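Long-range contact in cytolethal distending toxin protein B (Haemophilus ducreyi, PDB 1SR4), which probably acts as the DNase I-like, DNA-damaging subunit of a bacterial genotoxin that disturbs the cell cycle of its host: residues B[3-8]-B[37-42]. Residues are numbered along the deposited sequence; the frame is centred on the assembly and turned at random.
Sequences SDFKVA and ADILMV
Ala8 and Leu40 sit side by side at the tight, buried end of this parallel strand pair: Ala8 N donates to Ile39 O at 2.9 Å, and Ala8 O receives Met41 N at 2.8 Å in a nearly straight bond (168°). CD1 of Leu40 reaches the methyl of Ala8 (CB to CD1, 3.8 Å), which also meets CB of Ala37. On the other face, with Val7 and Ile39, the bent side chain of Met41 brings its sulfur to the valine, SD lying 3.6 Å from CG1 of Val7; the torsion that sets CG1 anti to the backbone N (chi1 179°) points this branch at the sulfur. Strands 7-11 and 39-43 are neighbours in the larger sheet of the DNase I-like fold, joined through helix 20-31 as a beta-alpha-beta crossover. The Val7 face packs against the second sheet, where Val7 and Ile39 touch Phe134, Val7 touches Met173 and Met41 touches Val175. Toward the start of both segments the regular pairing gives way to a side-chain bond. Lys6 O is gripped twice, by Asp38 N in its carbonyl plane and, more distantly, by Ile39 N at 3.2 Å. Asp38 turns its carboxylate back, and OD2 accepts Lys6 N at 2.8 Å through its anti lone pair. A water donates to this same OD2 and to Asp4 O, bridging the segments at their solvent-facing end, while the Lys6 chain leads away. Phe5 presents its ring edge to CB of Asp38, ring and carboxylate planes 85° apart, and its CD1 meets CD1 of Ile39 at 3.6 Å; Phe134 adds an edge-to-face stack.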
loop_
_atom_site.group_PDB
_atom_site.type_symbol
_atom_site.label_atom_id
_atom_site.label_comp_id
_atom_site.label_asym_id
_atom_site.label_seq_id
_atom_site.Cartn_x
_atom_site.Cartn_y
_atom_site.Cartn_z
ATOM N N SER B 3 20.766 7.078 -1.046
ATOM C CA SER B 3 19.946 7.439 -2.196
ATOM C C SER B 3 19.867 6.360 -3.278
ATOM O O SER B 3 19.042 6.462 -4.185
ATOM C CB SER B 3 20.417 8.771 -2.808
ATOM O OG SER B 3 21.663 8.638 -3.474
ATOM N N ASP B 4 20.707 5.328 -3.191
ATOM C CA ASP B 4 20.654 4.245 -4.173
ATOM C C ASP B 4 19.427 3.379 -3.897
ATOM O O ASP B 4 18.975 2.647 -4.770
ATOM C CB ASP B 4 21.864 3.314 -4.091
ATOM C CG ASP B 4 23.189 4.020 -4.346
ATOM O OD1 ASP B 4 23.202 5.050 -5.046
ATOM O OD2 ASP B 4 24.225 3.515 -3.847
ATOM N N PHE B 5 18.905 3.458 -2.676
ATOM C CA PHE B 5 17.763 2.636 -2.264
ATOM C C PHE B 5 16.402 3.309 -2.310
ATOM O O PHE B 5 16.286 4.516 -2.106
ATOM C CB PHE B 5 17.934 2.154 -0.813
ATOM C CG PHE B 5 19.097 1.248 -0.586
ATOM C CD1 PHE B 5 18.906 -0.125 -0.451
ATOM C CD2 PHE B 5 20.383 1.760 -0.455
ATOM C CE1 PHE B 5 19.987 -0.974 -0.180
ATOM C CE2 PHE B 5 21.462 0.916 -0.186
ATOM C CZ PHE B 5 21.265 -0.444 -0.049
ATOM N N LYS B 6 15.372 2.500 -2.561
ATOM C CA LYS B 6 13.995 2.959 -2.506
ATOM C C LYS B 6 13.585 2.441 -1.131
ATOM O O LYS B 6 13.492 1.229 -0.904
ATOM C CB LYS B 6 13.141 2.303 -3.596
ATOM C CG LYS B 6 13.438 2.812 -5.005
ATOM C CD LYS B 6 12.398 2.301 -6.000
ATOM C CE LYS B 6 12.440 3.086 -7.302
ATOM N NZ LYS B 6 13.768 2.964 -7.979
ATOM N N VAL B 7 13.372 3.365 -0.207
ATOM C CA VAL B 7 13.013 3.020 1.162
ATOM C C VAL B 7 11.575 3.446 1.408
ATOM O O VAL B 7 11.143 4.452 0.867
ATOM C CB VAL B 7 13.934 3.754 2.160
ATOM C CG1 VAL B 7 13.530 3.408 3.621
ATOM C CG2 VAL B 7 15.400 3.369 1.889
ATOM N N ALA B 8 10.831 2.664 2.190
ATOM C CA ALA B 8 9.439 3.009 2.488
ATOM C C ALA B 8 9.106 2.593 3.900
ATOM O O ALA B 8 9.836 1.829 4.535
ATOM C CB ALA B 8 8.465 2.311 1.503
ATOM N N ALA B 37 9.673 -0.945 -3.126
ATOM C CA ALA B 37 10.745 -0.621 -2.192
ATOM C C ALA B 37 11.778 -1.719 -2.061
ATOM O O ALA B 37 11.453 -2.904 -2.095
ATOM C CB ALA B 37 10.168 -0.300 -0.797
ATOM N N ASP B 38 13.028 -1.307 -1.904
ATOM C CA ASP B 38 14.136 -2.231 -1.670
ATOM C C ASP B 38 14.139 -2.588 -0.180
ATOM O O ASP B 38 14.578 -3.675 0.226
ATOM C CB ASP B 38 15.463 -1.548 -1.984
ATOM C CG ASP B 38 15.588 -1.189 -3.434
ATOM O OD1 ASP B 38 15.577 -2.119 -4.257
ATOM O OD2 ASP B 38 15.687 0.009 -3.746
ATOM N N ILE B 39 13.660 -1.637 0.617
ATOM C CA ILE B 39 13.602 -1.773 2.062
ATOM C C ILE B 39 12.318 -1.129 2.534
ATOM O O ILE B 39 12.049 0.023 2.223
ATOM C CB ILE B 39 14.798 -1.051 2.742
ATOM C CG1 ILE B 39 16.116 -1.703 2.296
ATOM C CG2 ILE B 39 14.642 -1.112 4.265
ATOM C CD1 ILE B 39 17.342 -0.921 2.643
ATOM N N LEU B 40 11.527 -1.883 3.287
ATOM C CA LEU B 40 10.273 -1.385 3.816
ATOM C C LEU B 40 10.223 -1.554 5.333
ATOM O O LEU B 40 10.385 -2.666 5.830
ATOM C CB LEU B 40 9.116 -2.174 3.207
ATOM C CG LEU B 40 7.745 -1.990 3.868
ATOM C CD1 LEU B 40 7.228 -0.574 3.611
ATOM C CD2 LEU B 40 6.771 -3.043 3.300
ATOM N N MET B 41 10.009 -0.471 6.071
ATOM C CA MET B 41 9.895 -0.595 7.524
ATOM C C MET B 41 8.418 -0.729 7.876
ATOM O O MET B 41 7.563 -0.047 7.293
ATOM C CB MET B 41 10.495 0.612 8.277
ATOM C CG MET B 41 10.990 1.796 7.452
ATOM S SD MET B 41 12.504 1.554 6.490
ATOM C CE MET B 41 13.352 0.352 7.616
ATOM N N VAL B 42 8.115 -1.623 8.817
ATOM C CA VAL B 42 6.736 -1.851 9.237
ATOM C C VAL B 42 6.586 -1.681 10.750
ATOM O O VAL B 42 7.434 -2.131 11.519
ATOM C CB VAL B 42 6.271 -3.285 8.873
ATOM C CG1 VAL B 42 4.768 -3.426 9.130
ATOM C CG2 VAL B 42 6.572 -3.591 7.392
HETATM O O HOH W 1 16.875 0.693 -6.008
#